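Local coordinates for long form salivary protein D7L1 (Anopheles stephensi, PDB 3NHI) that binds and sequesters cysteinyl leukotrienes and thromboxane A2 analogues, countering mediators of the host response and so aiding blood feeding by the mosquito, at residues E153-H156 / A157-K161; V211-F214 / N215-N218; Y241-C244 / L245-R249; L250-H253 / F254-A257; E281-K284 / E285-K289. All blocks are in the same frame, centred on the assembly; numbering follows the deposited sequence.

Contact 1 (E153-H156 / A157-K161); sequences ESFH and AYCEK
Glu153 reaches forward over the first turn of helix 155-163 and brings its carboxylate beside Tyr158, its plane 77° from that of the ring. Its chain is fully extended, with CG anti to the backbone N (chi1 177°). CG passes 4.1 Å from Tyr158 CB, CD comes nearer to that same carbon, and OE2 settles 3.4 Å from Tyr158 CA, at the edge of the ring and near its plane. OE1, the other carboxylate oxygen, is held by the backbone N of Gln150, so this end of the chain is fixed from the preceding loop.

Ser154 is the N-cap. OG takes the N-H of Ala157 at 3.0 Å, while its backbone O accepts a nearly straight bond from Tyr158 N; OG is also hydrogen-bonded to Glu262 of helix 251-266. The next residue, Phe155, turns its edge toward the face of Tyr158 in an offset edge-to-face pair, the ring planes 82° apart and the centroids 6.0 Å from each other. Cys159 SG approaches the edge of the Phe155 ring, 3.9 Å from CD1, a sulfur-aromatic contact made by a half-cystine whose disulfide partner is Cys192.

That disulfide ties helix 155-163 to helix 184-196, where Ile193 meets His156 and Cys159. Helix 251-266 packs against the capped end through Ser265 and Ala266, and its Phe258 forms an edge-to-face pair with His156.

Contact 2 (V211-F214 / N215-N218); sequences VRDF and NLIN
The Arg212 guanidinium meets Leu216 one turn later, the methyl CD1 lying 3.8 Å from NH1 and oblique to the flat group. The Asn215 amide likewise stands by Val211, its ND2 3.9 Å from the methyl CG1. Both pairs sit on the last turns of helix 207-216, which closes in a Schellman motif with Asn218, at positive phi (65°), as its C' residue.

Arg212 is extended from CG to NE, which carries its guanidinium off to salt bridges with Glu20 and Asp21 on helix 8-22. Asp213 has its own partners, a salt bridge to Arg264 and hydrogen bonds to Tyr199 and His261. Its OD1 also comes within 4.2 Å of Leu216 CD1, so this one methyl borders both an acid and a base. The Phe214 ring packs on Val226 of helix 223-231 and on His253 and Phe254 of helix 251-266.

Regular bonds run from Asn215 N to Val211 O and from Leu216 N to Arg212 O, and then the pattern shifts. Ile217 N gives a weak bond to Asp213 O and another, 3.2 Å long, to Phe214 O, reaching the latter from well above its carbonyl plane. Asn218 N closes on Asn215 O at 2.9 Å.

Contact 3 (Y241-C244 / L245-R249); sequences YYVC and LVNSR
Leu245 leans back along the wall of helix 238-246, on its last turns: CG lies 3.4 Å from Tyr241 O and CD1 almost as close, while its own N donates to that same oxygen. The carbonyl is thus gripped by an N-H and flanked by the leucine branch. Beyond the turn, Leu245 packs on Val229 of helix 223-231 and on Phe254 of helix 251-266.

Val246 does the clearest side-chain work. With CG2 anti to the carbonyl carbon and beside the backbone N, this methyl is turned back toward the preceding turn and sits over one face of the Tyr242 ring. The CH-pi contact places CG2 4.1 Å from the ring centroid and 17° off the normal, displaced toward the rim on the CE1 side. The two side chains run alongside each other and point the same way. Val243 and Asn247 repeat this side-by-side pairing one residue on, with CG1 3.9 Å from ND2.

Cys244 SG is joined in a disulfide to Cys233, and the carbonyl O of Cys244 has Ser248 CB 3.2 Å away. Ser248 OG donates to Leu245 O at 2.7 Å, and Ser248 N reaches the same oxygen from the same face of the carbonyl plane. OG also accepts from the backbone N-H of Leu250, so one hydroxyl bridges the end of one helix and the approach to the next. The disulfide joins helix 238-246 to the segment just after helix 223-231, in keeping with the disulfide-braced all-helical fold of the PBP/GOBP family.

Contact 4 (L250-H253 / F254-A257); sequences LKQH and FKNA. With SO4 (sulfate ion), chain D.
Lys255 and Lys251 converge on one side of helix 251-266, and Lys255 NZ carries a sulfate ion, probably taken from the crystallisation liquor. Two hydrogen bonds hold the anion, from Lys255 NZ to O3 at 2.8 Å and from the same nitrogen to O1; Arg177 and the backbone N of Tyr178 also bind it. The Lys255 chain is extended beyond CG, which delivers NZ to the sulfate. Lys251 instead bends at chi3 and chi4, bringing its NZ to 3.0 Å from Lys255 NZ. Lys251 NZ also donates a hydrogen bond to the amide oxygen Gln252 OE1 at 2.8 Å, standing above the amide carbonyl plane. The anion would probably ease the approach of the two ammonium groups.

Gln252 uses its other end on the next turn. The bend at chi2 (57°) brings NE2 round to Asn256 OD1, 3.1 Å away. The acceptor lies in the Gln252 amide plane, but NE2 is well above that of Asn256, the two amides being inclined at 47°. Asn256 ND2 in turn donates to a water that lies at the edge of the His253 ring, in its plane, 2.8 Å from ND1.

Away from the polar side, Leu250 packs on Val226 and Val229 of helix 223-231. The Phe254 ring meets that of Phe258 one turn on and packs against Tyr242 and Val246 of helix 238-246. Underneath run the regular i to i+4 backbone bonds, Phe254 N to Leu250 O being the shortest at 2.8 Å. These are the amphipathic opening turns of helix 251-266, polar on one side and apolar on the side that packs against helices 223-231 and 238-246.

Contact 5 (E281-K284 / E285-K289); sequences EKVK and EEMKK
Lys282 curls forward over the next turn of helix 280-288 and lays its ammonium group along Glu286. NZ is 3.3 Å from OE1, a salt bridge, and only slightly farther from CG, so it rests against the acid's aliphatic stem as well as its carboxylate. Bends at chi2 (70°) and chi4 bring the lysine there instead of letting it extend. Glu286 OE1 has its stronger partner in Lys275 of the preceding loop, a second salt bridge, and this carboxylate oxygen is therefore flanked by two ammonium groups.

Another acid-base pair lies elsewhere on the helix. Lys288 NZ donates to Glu285 OE1 at 2.8 Å, meeting it on the syn side, 24° out of the carboxylate plane. A water donates both to that oxygen and to Glu281 O, linking the carboxylate to the backbone one turn earlier.

The buried side is apolar. Val283 and Met287 lie alongside each other, pointing the same way, with CG1 4.1 Å from CE. Val283 packs on Phe260 and Met287 on Leu263 of helix 251-266. A polar side with salt bridges three and four residues apart and an apolar side facing helix 251-266 make this an amphipathic helix.

All five contacts lie within single helices or at their ends and are partly buried, yet differ with position. Contacts 2, 3 and 4 meet through apolar side chains round the buried Phe254: Phe214 CZ comes 3.7 Å from Phe254 CA, and Leu245 CD1 comes 3.7 Å from Phe254 CE1. Contacts 2 and 3 deal with C-terminal ends, contact 1 with a capped start, and contact 4 with the opening turns of helix 251-266. Contacts 1 and 3 each carry a half-cystine and aromatic packing, whereas contacts 4 and 5 put charged or amide pairs toward the surface and apolar residues inward. Contact 5 touches none of the others, but its helix packs on helix 251-266.

Contact 1 (E153-H156 / A157-K161)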
loop_
_atom_site.group_PDB
_atom_site.type_symbol
_atom_site.label_atom_id
_atom_site.label_comp_id
_atom_site.label_asym_id
_atom_site.label_seq_id
_atom_site.Cartn_x
_atom_site.Cartn_y
_atom_site.Cartn_z
ATOM N N GLU A 153 11.119 -6.386 3.338
ATOM C CA GLU A 153 11.929 -5.208 3.636
ATOM C C GLU A 153 10.983 -4.114 4.106
ATOM O O GLU A 153 10.016 -3.801 3.409
ATOM C CB GLU A 153 12.664 -4.749 2.369
ATOM C CG GLU A 153 13.494 -3.482 2.510
ATOM C CD GLU A 153 14.154 -3.066 1.198
ATOM O OE1 GLU A 153 13.617 -3.380 0.111
ATOM O OE2 GLU A 153 15.201 -2.393 1.246
ATOM N N SER A 154 11.243 -3.518 5.268
ATOM C CA SER A 154 10.356 -2.435 5.729
ATOM C C SER A 154 10.628 -1.168 4.942
ATOM O O SER A 154 11.729 -0.978 4.407
ATOM C CB SER A 154 10.521 -2.172 7.230
ATOM O OG SER A 154 11.803 -1.631 7.528
ATOM N N PHE A 155 9.630 -0.286 4.875
ATOM C CA PHE A 155 9.905 1.011 4.285
ATOM C C PHE A 155 10.989 1.760 5.035
ATOM O O PHE A 155 11.811 2.433 4.415
ATOM C CB PHE A 155 8.643 1.865 4.082
ATOM C CG PHE A 155 8.158 1.853 2.659
ATOM C CD1 PHE A 155 8.942 2.423 1.652
ATOM C CD2 PHE A 155 6.944 1.242 2.309
ATOM C CE1 PHE A 155 8.538 2.376 0.314
ATOM C CE2 PHE A 155 6.531 1.201 0.967
ATOM C CZ PHE A 155 7.325 1.773 -0.027
ATOM N N HIS A 156 11.024 1.604 6.360
ATOM C CA HIS A 156 12.048 2.301 7.131
ATOM C C HIS A 156 13.452 1.852 6.715
ATOM O O HIS A 156 14.343 2.683 6.581
ATOM C CB HIS A 156 11.834 2.114 8.633
ATOM C CG HIS A 156 10.477 2.537 9.109
ATOM N ND1 HIS A 156 9.311 1.995 8.610
ATOM C CD2 HIS A 156 10.104 3.419 10.067
ATOM C CE1 HIS A 156 8.278 2.550 9.223
ATOM N NE2 HIS A 156 8.733 3.413 10.114
ATOM N N ALA A 157 13.643 0.553 6.488
ATOM C CA ALA A 157 14.947 0.050 6.058
ATOM C C ALA A 157 15.272 0.435 4.620
ATOM O O ALA A 157 16.411 0.824 4.322
ATOM C CB ALA A 157 15.015 -1.454 6.234
ATOM N N TYR A 158 14.286 0.310 3.733
ATOM C CA TYR A 158 14.449 0.718 2.348
ATOM C C TYR A 158 14.874 2.188 2.262
ATOM O O TYR A 158 15.820 2.544 1.544
ATOM C CB TYR A 158 13.141 0.473 1.575
ATOM C CG TYR A 158 13.148 1.070 0.193
ATOM C CD1 TYR A 158 13.609 0.343 -0.900
ATOM C CD2 TYR A 158 12.724 2.390 -0.016
ATOM C CE1 TYR A 158 13.628 0.909 -2.182
ATOM C CE2 TYR A 158 12.752 2.959 -1.274
ATOM C CZ TYR A 158 13.200 2.224 -2.346
ATOM O OH TYR A 158 13.217 2.828 -3.587
ATOM N N CYS A 159 14.182 3.037 3.015
ATOM C CA CYS A 159 14.428 4.473 3.000
ATOM C C CYS A 159 15.754 4.843 3.665
ATOM O O CYS A 159 16.447 5.745 3.194
ATOM C CB CYS A 159 13.262 5.202 3.660
ATOM S SG CYS A 159 11.695 5.004 2.754
ATOM N N GLU A 160 16.110 4.149 4.746
ATOM C CA GLU A 160 17.419 4.348 5.386
ATOM C C GLU A 160 18.567 4.154 4.387
ATOM O O GLU A 160 19.489 4.975 4.326
ATOM C CB GLU A 160 17.582 3.409 6.583
ATOM C CG GLU A 160 18.916 3.579 7.324
ATOM C CD GLU A 160 19.226 2.462 8.307
ATOM O OE1 GLU A 160 18.521 1.434 8.312
ATOM O OE2 GLU A 160 20.198 2.618 9.078
ATOM N N LYS A 161 18.483 3.081 3.599
ATOM C CA LYS A 161 19.513 2.728 2.619
ATOM C C LYS A 161 19.702 3.845 1.589
ATOM O O LYS A 161 20.812 4.078 1.108
ATOM C CB LYS A 161 19.138 1.402 1.930
ATOM C CG LYS A 161 20.130 0.930 0.869
ATOM C CD LYS A 161 19.877 -0.487 0.415
ATOM C CE LYS A 161 20.856 -0.835 -0.690
ATOM N NZ LYS A 161 20.976 -2.308 -0.900
#

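Contact 2 (V211-F214 / N215-N218)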
loop_
_atom_site.group_PDB
_atom_site.type_symbol
_atom_site.label_atom_id
_atom_site.label_comp_id
_atom_site.label_asym_id
_atom_site.label_seq_id
_atom_site.Cartn_x
_atom_site.Cartn_y
_atom_site.Cartn_z
ATOM N N VAL A 211 -4.218 8.441 11.715
ATOM C CA VAL A 211 -5.211 7.997 12.691
ATOM C C VAL A 211 -5.401 6.481 12.619
ATOM O O VAL A 211 -5.471 5.829 13.663
ATOM C CB VAL A 211 -6.550 8.740 12.518
ATOM C CG1 VAL A 211 -7.656 8.109 13.361
ATOM C CG2 VAL A 211 -6.375 10.212 12.893
ATOM N N ARG A 212 -5.457 5.918 11.407
ATOM C CA ARG A 212 -5.644 4.470 11.235
ATOM C C ARG A 212 -4.568 3.681 11.985
ATOM O O ARG A 212 -4.859 2.654 12.600
ATOM C CB ARG A 212 -5.644 4.097 9.755
ATOM C CG ARG A 212 -6.028 2.651 9.464
ATOM C CD ARG A 212 -6.043 2.461 7.960
ATOM N NE ARG A 212 -6.571 1.161 7.535
ATOM C CZ ARG A 212 -5.816 0.106 7.257
ATOM N NH1 ARG A 212 -4.500 0.165 7.405
ATOM N NH2 ARG A 212 -6.378 -1.017 6.843
ATOM N N ASP A 213 -3.337 4.188 11.968
ATOM C CA ASP A 213 -2.245 3.519 12.675
ATOM C C ASP A 213 -2.413 3.528 14.194
ATOM O O ASP A 213 -2.002 2.576 14.872
ATOM C CB ASP A 213 -0.896 4.122 12.282
ATOM C CG ASP A 213 -0.360 3.565 10.977
ATOM O OD1 ASP A 213 -1.029 2.722 10.354
ATOM O OD2 ASP A 213 0.760 3.952 10.600
ATOM N N PHE A 214 -3.000 4.598 14.739
ATOM C CA PHE A 214 -3.345 4.619 16.163
ATOM C C PHE A 214 -4.516 3.680 16.467
ATOM O O PHE A 214 -4.527 3.007 17.505
ATOM C CB PHE A 214 -3.648 6.047 16.634
ATOM C CG PHE A 214 -2.426 6.898 16.811
ATOM C CD1 PHE A 214 -1.787 7.474 15.712
ATOM C CD2 PHE A 214 -1.905 7.123 18.078
ATOM C CE1 PHE A 214 -0.650 8.271 15.886
ATOM C CE2 PHE A 214 -0.779 7.922 18.260
ATOM C CZ PHE A 214 -0.149 8.493 17.158
ATOM N N ASN A 215 -5.485 3.607 15.554
ATOM C CA ASN A 215 -6.600 2.667 15.715
ATOM C C ASN A 215 -6.079 1.240 15.748
ATOM O O ASN A 215 -6.543 0.426 16.546
ATOM C CB ASN A 215 -7.628 2.837 14.597
ATOM C CG ASN A 215 -8.359 4.163 14.678
ATOM O OD1 ASN A 215 -8.324 4.854 15.699
ATOM N ND2 ASN A 215 -9.051 4.505 13.603
ATOM N N LEU A 216 -5.076 0.957 14.914
ATOM C CA LEU A 216 -4.514 -0.389 14.803
ATOM C C LEU A 216 -3.722 -0.852 16.029
ATOM O O LEU A 216 -3.509 -2.054 16.201
ATOM C CB LEU A 216 -3.675 -0.523 13.523
ATOM C CG LEU A 216 -4.503 -0.722 12.248
ATOM C CD1 LEU A 216 -3.628 -0.485 11.023
ATOM C CD2 LEU A 216 -5.134 -2.109 12.189
ATOM N N ILE A 217 -3.281 0.088 16.868
ATOM C CA ILE A 217 -2.681 -0.258 18.169
ATOM C C ILE A 217 -3.675 -0.091 19.322
ATOM O O ILE A 217 -3.290 0.003 20.483
ATOM C CB ILE A 217 -1.343 0.477 18.451
ATOM C CG1 ILE A 217 -1.534 2.001 18.470
ATOM C CG2 ILE A 217 -0.289 0.060 17.428
ATOM C CD1 ILE A 217 -0.443 2.745 19.244
ATOM N N ASN A 218 -4.964 -0.082 18.984
ATOM C CA ASN A 218 -6.046 -0.034 19.983
ATOM C C ASN A 218 -6.053 1.267 20.790
ATOM O O ASN A 218 -6.343 1.283 21.991
ATOM C CB ASN A 218 -6.037 -1.288 20.877
ATOM C CG ASN A 218 -6.080 -2.566 20.063
ATOM O OD1 ASN A 218 -6.897 -2.703 19.153
ATOM N ND2 ASN A 218 -5.186 -3.498 20.371
#

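Contact 3 (Y241-C244 / L245-R249)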
loop_
_atom_site.group_PDB
_atom_site.type_symbol
_atom_site.label_atom_id
_atom_site.label_comp_id
_atom_site.label_asym_id
_atom_site.label_seq_id
_atom_site.Cartn_x
_atom_site.Cartn_y
_atom_site.Cartn_z
ATOM N N TYR A 241 5.847 16.902 10.450
ATOM C CA TYR A 241 4.797 16.134 11.125
ATOM C C TYR A 241 5.369 15.095 12.075
ATOM O O TYR A 241 4.877 14.918 13.180
ATOM C CB TYR A 241 3.857 15.476 10.110
ATOM C CG TYR A 241 3.107 16.477 9.263
ATOM C CD1 TYR A 241 3.310 16.533 7.889
ATOM C CD2 TYR A 241 2.232 17.388 9.845
ATOM C CE1 TYR A 241 2.647 17.470 7.107
ATOM C CE2 TYR A 241 1.548 18.316 9.071
ATOM C CZ TYR A 241 1.755 18.345 7.700
ATOM O OH TYR A 241 1.101 19.276 6.918
ATOM N N TYR A 242 6.433 14.434 11.638
ATOM C CA TYR A 242 7.145 13.478 12.465
ATOM C C TYR A 242 7.640 14.127 13.773
ATOM O O TYR A 242 7.417 13.579 14.853
ATOM C CB TYR A 242 8.298 12.915 11.636
ATOM C CG TYR A 242 9.240 11.962 12.325
ATOM C CD1 TYR A 242 8.838 10.681 12.708
ATOM C CD2 TYR A 242 10.558 12.334 12.565
ATOM C CE1 TYR A 242 9.722 9.810 13.325
ATOM C CE2 TYR A 242 11.449 11.461 13.169
ATOM C CZ TYR A 242 11.028 10.204 13.546
ATOM O OH TYR A 242 11.903 9.332 14.161
ATOM N N VAL A 243 8.290 15.287 13.659
ATOM C CA VAL A 243 8.749 16.050 14.826
ATOM C C VAL A 243 7.574 16.429 15.727
ATOM O O VAL A 243 7.640 16.272 16.956
ATOM C CB VAL A 243 9.541 17.313 14.407
ATOM C CG1 VAL A 243 9.725 18.258 15.596
ATOM C CG2 VAL A 243 10.892 16.935 13.844
ATOM N N CYS A 244 6.484 16.899 15.124
ATOM C CA CYS A 244 5.317 17.265 15.929
ATOM C C CYS A 244 4.771 16.086 16.736
ATOM O O CYS A 244 4.432 16.241 17.905
ATOM C CB CYS A 244 4.216 17.874 15.068
ATOM S SG CYS A 244 4.674 19.519 14.500
ATOM N N LEU A 245 4.699 14.907 16.111
ATOM C CA LEU A 245 4.188 13.717 16.787
ATOM C C LEU A 245 5.139 13.253 17.879
ATOM O O LEU A 245 4.714 12.977 19.010
ATOM C CB LEU A 245 3.946 12.594 15.772
ATOM C CG LEU A 245 2.774 12.850 14.821
ATOM C CD1 LEU A 245 2.928 12.014 13.558
ATOM C CD2 LEU A 245 1.428 12.601 15.489
ATOM N N VAL A 246 6.427 13.212 17.557
ATOM C CA VAL A 246 7.425 12.703 18.497
ATOM C C VAL A 246 7.522 13.602 19.728
ATOM O O VAL A 246 7.629 13.103 20.852
ATOM C CB VAL A 246 8.801 12.525 17.816
ATOM C CG1 VAL A 246 9.904 12.286 18.862
ATOM C CG2 VAL A 246 8.750 11.365 16.815
ATOM N N ASN A 247 7.425 14.914 19.533
ATOM C CA ASN A 247 7.588 15.844 20.647
ATOM C C ASN A 247 6.307 16.172 21.415
ATOM O O ASN A 247 6.327 16.982 22.346
ATOM C CB ASN A 247 8.309 17.109 20.190
ATOM C CG ASN A 247 9.810 16.901 20.053
ATOM O OD1 ASN A 247 10.358 15.919 20.555
ATOM N ND2 ASN A 247 10.479 17.830 19.390
ATOM N N SER A 248 5.225 15.493 21.066
ATOM C CA SER A 248 3.914 15.696 21.681
ATOM C C SER A 248 3.642 14.729 22.830
ATOM O O SER A 248 4.408 13.792 23.067
ATOM C CB SER A 248 2.827 15.495 20.627
ATOM O OG SER A 248 2.653 14.107 20.364
ATOM N N ARG A 249 2.512 14.933 23.505
ATOM C CA ARG A 249 2.052 14.030 24.558
ATOM C C ARG A 249 1.757 12.624 23.992
ATOM O O ARG A 249 1.642 11.653 24.749
ATOM C CB ARG A 249 0.806 14.616 25.229
ATOM C CG ARG A 249 0.776 14.516 26.745
ATOM C CD ARG A 249 1.161 15.839 27.415
ATOM N NE ARG A 249 0.079 16.826 27.363
ATOM C CZ ARG A 249 0.065 17.907 26.583
ATOM N NH1 ARG A 249 1.086 18.173 25.773
ATOM N NH2 ARG A 249 -0.980 18.731 26.617
#

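Contact 4 (L250-H253 / F254-A257)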
loop_
_atom_site.group_PDB
_atom_site.type_symbol
_atom_site.label_atom_id
_atom_site.label_comp_id
_atom_site.label_asym_id
_atom_site.label_seq_id
_atom_site.Cartn_x
_atom_site.Cartn_y
_atom_site.Cartn_z
ATOM N N LEU A 250 1.645 12.515 22.666
ATOM C CA LEU A 250 1.422 11.225 21.986
ATOM C C LEU A 250 2.687 10.397 21.786
ATOM O O LEU A 250 2.606 9.281 21.288
ATOM C CB LEU A 250 0.800 11.441 20.595
ATOM C CG LEU A 250 -0.580 12.079 20.514
ATOM C CD1 LEU A 250 -0.875 12.493 19.086
ATOM C CD2 LEU A 250 -1.649 11.116 21.020
ATOM N N LYS A 251 3.838 10.949 22.168
ATOM C CA LYS A 251 5.155 10.364 21.879
ATOM C C LYS A 251 5.210 8.838 21.865
ATOM O O LYS A 251 5.538 8.236 20.837
ATOM C CB LYS A 251 6.206 10.896 22.873
ATOM C CG LYS A 251 7.606 10.291 22.710
ATOM C CD LYS A 251 8.416 10.334 24.018
ATOM C CE LYS A 251 8.109 9.146 24.959
ATOM N NZ LYS A 251 8.507 7.801 24.426
ATOM N N GLN A 252 4.933 8.212 23.006
ATOM C CA GLN A 252 5.087 6.768 23.103
ATOM C C GLN A 252 4.085 6.031 22.226
ATOM O O GLN A 252 4.419 5.016 21.614
ATOM C CB GLN A 252 4.975 6.276 24.549
ATOM C CG GLN A 252 5.348 4.791 24.715
ATOM C CD GLN A 252 6.757 4.481 24.211
ATOM O OE1 GLN A 252 7.742 5.086 24.657
ATOM N NE2 GLN A 252 6.859 3.548 23.267
ATOM N N HIS A 253 2.862 6.539 22.166
ATOM C CA HIS A 253 1.851 5.919 21.321
ATOM C C HIS A 253 2.205 6.028 19.849
ATOM O O HIS A 253 2.010 5.072 19.090
ATOM C CB HIS A 253 0.482 6.523 21.605
ATOM C CG HIS A 253 0.083 6.420 23.037
ATOM N ND1 HIS A 253 -0.128 5.210 23.656
ATOM C CD2 HIS A 253 -0.118 7.371 23.978
ATOM C CE1 HIS A 253 -0.452 5.419 24.920
ATOM N NE2 HIS A 253 -0.445 6.721 25.142
ATOM N N PHE A 254 2.734 7.180 19.443
ATOM C CA PHE A 254 3.200 7.307 18.073
ATOM C C PHE A 254 4.327 6.315 17.768
ATOM O O PHE A 254 4.310 5.669 16.720
ATOM C CB PHE A 254 3.645 8.730 17.727
ATOM C CG PHE A 254 4.273 8.821 16.375
ATOM C CD1 PHE A 254 3.534 8.504 15.242
ATOM C CD2 PHE A 254 5.610 9.160 16.220
ATOM C CE1 PHE A 254 4.110 8.537 13.982
ATOM C CE2 PHE A 254 6.187 9.197 14.945
ATOM C CZ PHE A 254 5.432 8.884 13.833
ATOM N N LYS A 255 5.288 6.187 18.680
ATOM C CA LYS A 255 6.381 5.248 18.476
ATOM C C LYS A 255 5.813 3.850 18.278
ATOM O O LYS A 255 6.221 3.137 17.377
ATOM C CB LYS A 255 7.357 5.269 19.653
ATOM C CG LYS A 255 8.110 6.574 19.809
ATOM C CD LYS A 255 9.070 6.500 20.985
ATOM C CE LYS A 255 9.797 7.812 21.171
ATOM N NZ LYS A 255 10.717 7.745 22.339
ATOM N N ASN A 256 4.835 3.477 19.101
ATOM C CA ASN A 256 4.249 2.140 18.993
ATOM C C ASN A 256 3.504 1.955 17.669
ATOM O O ASN A 256 3.610 0.902 17.039
ATOM C CB ASN A 256 3.340 1.851 20.193
ATOM C CG ASN A 256 4.114 1.761 21.498
ATOM O OD1 ASN A 256 5.329 1.571 21.502
ATOM N ND2 ASN A 256 3.403 1.883 22.611
ATOM N N ALA A 257 2.773 2.985 17.250
ATOM C CA ALA A 257 2.019 2.950 15.993
ATOM C C ALA A 257 2.941 2.883 14.780
ATOM O O ALA A 257 2.711 2.104 13.857
ATOM C CB ALA A 257 1.112 4.167 15.897
HETATM S S SO4 D . 13.746 6.365 21.562
HETATM O O1 SO4 D . 13.517 7.802 21.671
HETATM O O2 SO4 D . 14.417 6.072 20.304
HETATM O O3 SO4 D . 12.466 5.661 21.607
HETATM O O4 SO4 D . 14.581 5.927 22.677
HETATM O O HOH W 1 0.533 2.555 22.923
#

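Contact 5 (E281-K284 / E285-K289)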
loop_
_atom_site.group_PDB
_atom_site.type_symbol
_atom_site.label_atom_id
_atom_site.label_comp_id
_atom_site.label_asym_id
_atom_site.label_seq_id
_atom_site.Cartn_x
_atom_site.Cartn_y
_atom_site.Cartn_z
ATOM N N GLU A 281 6.833 -5.147 22.370
ATOM C CA GLU A 281 7.879 -6.170 22.440
ATOM C C GLU A 281 7.671 -7.267 21.396
ATOM O O GLU A 281 8.628 -7.730 20.766
ATOM C CB GLU A 281 7.961 -6.759 23.853
ATOM C CG GLU A 281 8.442 -5.773 24.922
ATOM C CD GLU A 281 7.492 -4.590 25.152
ATOM O OE1 GLU A 281 6.248 -4.777 25.160
ATOM O OE2 GLU A 281 8.005 -3.459 25.315
ATOM N N LYS A 282 6.416 -7.663 21.187
ATOM C CA LYS A 282 6.095 -8.653 20.161
ATOM C C LYS A 282 6.427 -8.123 18.764
ATOM O O LYS A 282 6.975 -8.849 17.929
ATOM C CB LYS A 282 4.620 -9.072 20.248
ATOM C CG LYS A 282 4.205 -10.170 19.270
ATOM C CD LYS A 282 4.819 -11.527 19.644
ATOM C CE LYS A 282 4.171 -12.678 18.875
ATOM N NZ LYS A 282 4.183 -12.457 17.406
ATOM N N VAL A 283 6.098 -6.857 18.518
ATOM C CA VAL A 283 6.419 -6.213 17.244
ATOM C C VAL A 283 7.926 -6.274 16.972
ATOM O O VAL A 283 8.354 -6.661 15.879
ATOM C CB VAL A 283 5.899 -4.751 17.199
ATOM C CG1 VAL A 283 6.444 -4.012 15.974
ATOM C CG2 VAL A 283 4.391 -4.733 17.182
ATOM N N LYS A 284 8.723 -5.918 17.972
ATOM C CA LYS A 284 10.174 -5.957 17.836
ATOM C C LYS A 284 10.693 -7.363 17.528
ATOM O O LYS A 284 11.530 -7.536 16.645
ATOM C CB LYS A 284 10.843 -5.360 19.068
ATOM C CG LYS A 284 10.610 -3.861 19.195
ATOM C CD LYS A 284 11.374 -3.263 20.362
ATOM C CE LYS A 284 11.103 -1.773 20.506
ATOM N NZ LYS A 284 9.736 -1.501 21.025
ATOM N N GLU A 285 10.166 -8.369 18.223
ATOM C CA GLU A 285 10.558 -9.758 17.952
ATOM C C GLU A 285 10.224 -10.183 16.525
ATOM O O GLU A 285 11.040 -10.811 15.849
ATOM C CB GLU A 285 9.947 -10.715 18.985
ATOM C CG GLU A 285 10.562 -10.584 20.379
ATOM C CD GLU A 285 12.088 -10.716 20.375
ATOM O OE1 GLU A 285 12.766 -9.794 20.875
ATOM O OE2 GLU A 285 12.606 -11.730 19.861
ATOM N N GLU A 286 9.035 -9.820 16.052
ATOM C CA GLU A 286 8.640 -10.123 14.678
ATOM C C GLU A 286 9.521 -9.413 13.647
ATOM O O GLU A 286 9.839 -9.984 12.599
ATOM C CB GLU A 286 7.170 -9.764 14.470
ATOM C CG GLU A 286 6.203 -10.701 15.178
ATOM C CD GLU A 286 5.744 -11.827 14.279
ATOM O OE1 GLU A 286 4.512 -12.000 14.152
ATOM O OE2 GLU A 286 6.604 -12.517 13.681
ATOM N N MET A 287 9.935 -8.182 13.950
ATOM C CA MET A 287 10.776 -7.422 13.025
ATOM C C MET A 287 12.170 -8.020 12.868
ATOM O O MET A 287 12.786 -7.868 11.824
ATOM C CB MET A 287 10.867 -5.951 13.425
ATOM C CG MET A 287 9.597 -5.174 13.090
ATOM S SD MET A 287 9.867 -3.404 12.850
ATOM C CE MET A 287 10.150 -2.873 14.536
ATOM N N LYS A 288 12.650 -8.717 13.897
ATOM C CA LYS A 288 13.975 -9.342 13.842
ATOM C C LYS A 288 14.071 -10.415 12.751
ATOM O O LYS A 288 15.163 -10.704 12.253
ATOM C CB LYS A 288 14.354 -9.920 15.208
ATOM C CG LYS A 288 14.639 -8.877 16.259
ATOM C CD LYS A 288 14.878 -9.534 17.601
ATOM C CE LYS A 288 15.206 -8.498 18.645
ATOM N NZ LYS A 288 15.323 -9.098 20.010
ATOM N N LYS A 289 12.929 -10.982 12.370
ATOM C CA LYS A 289 12.877 -12.009 11.328
ATOM C C LYS A 289 12.977 -11.435 9.915
ATOM O O LYS A 289 13.188 -12.177 8.955
ATOM C CB LYS A 289 11.581 -12.810 11.445
ATOM C CG LYS A 289 11.464 -13.580 12.758
ATOM C CD LYS A 289 10.036 -14.050 13.038
ATOM C CE LYS A 289 9.675 -15.331 12.292
ATOM N NZ LYS A 289 9.063 -15.064 10.960
HETATM O O HOH W 2 11.040 -7.630 22.055
#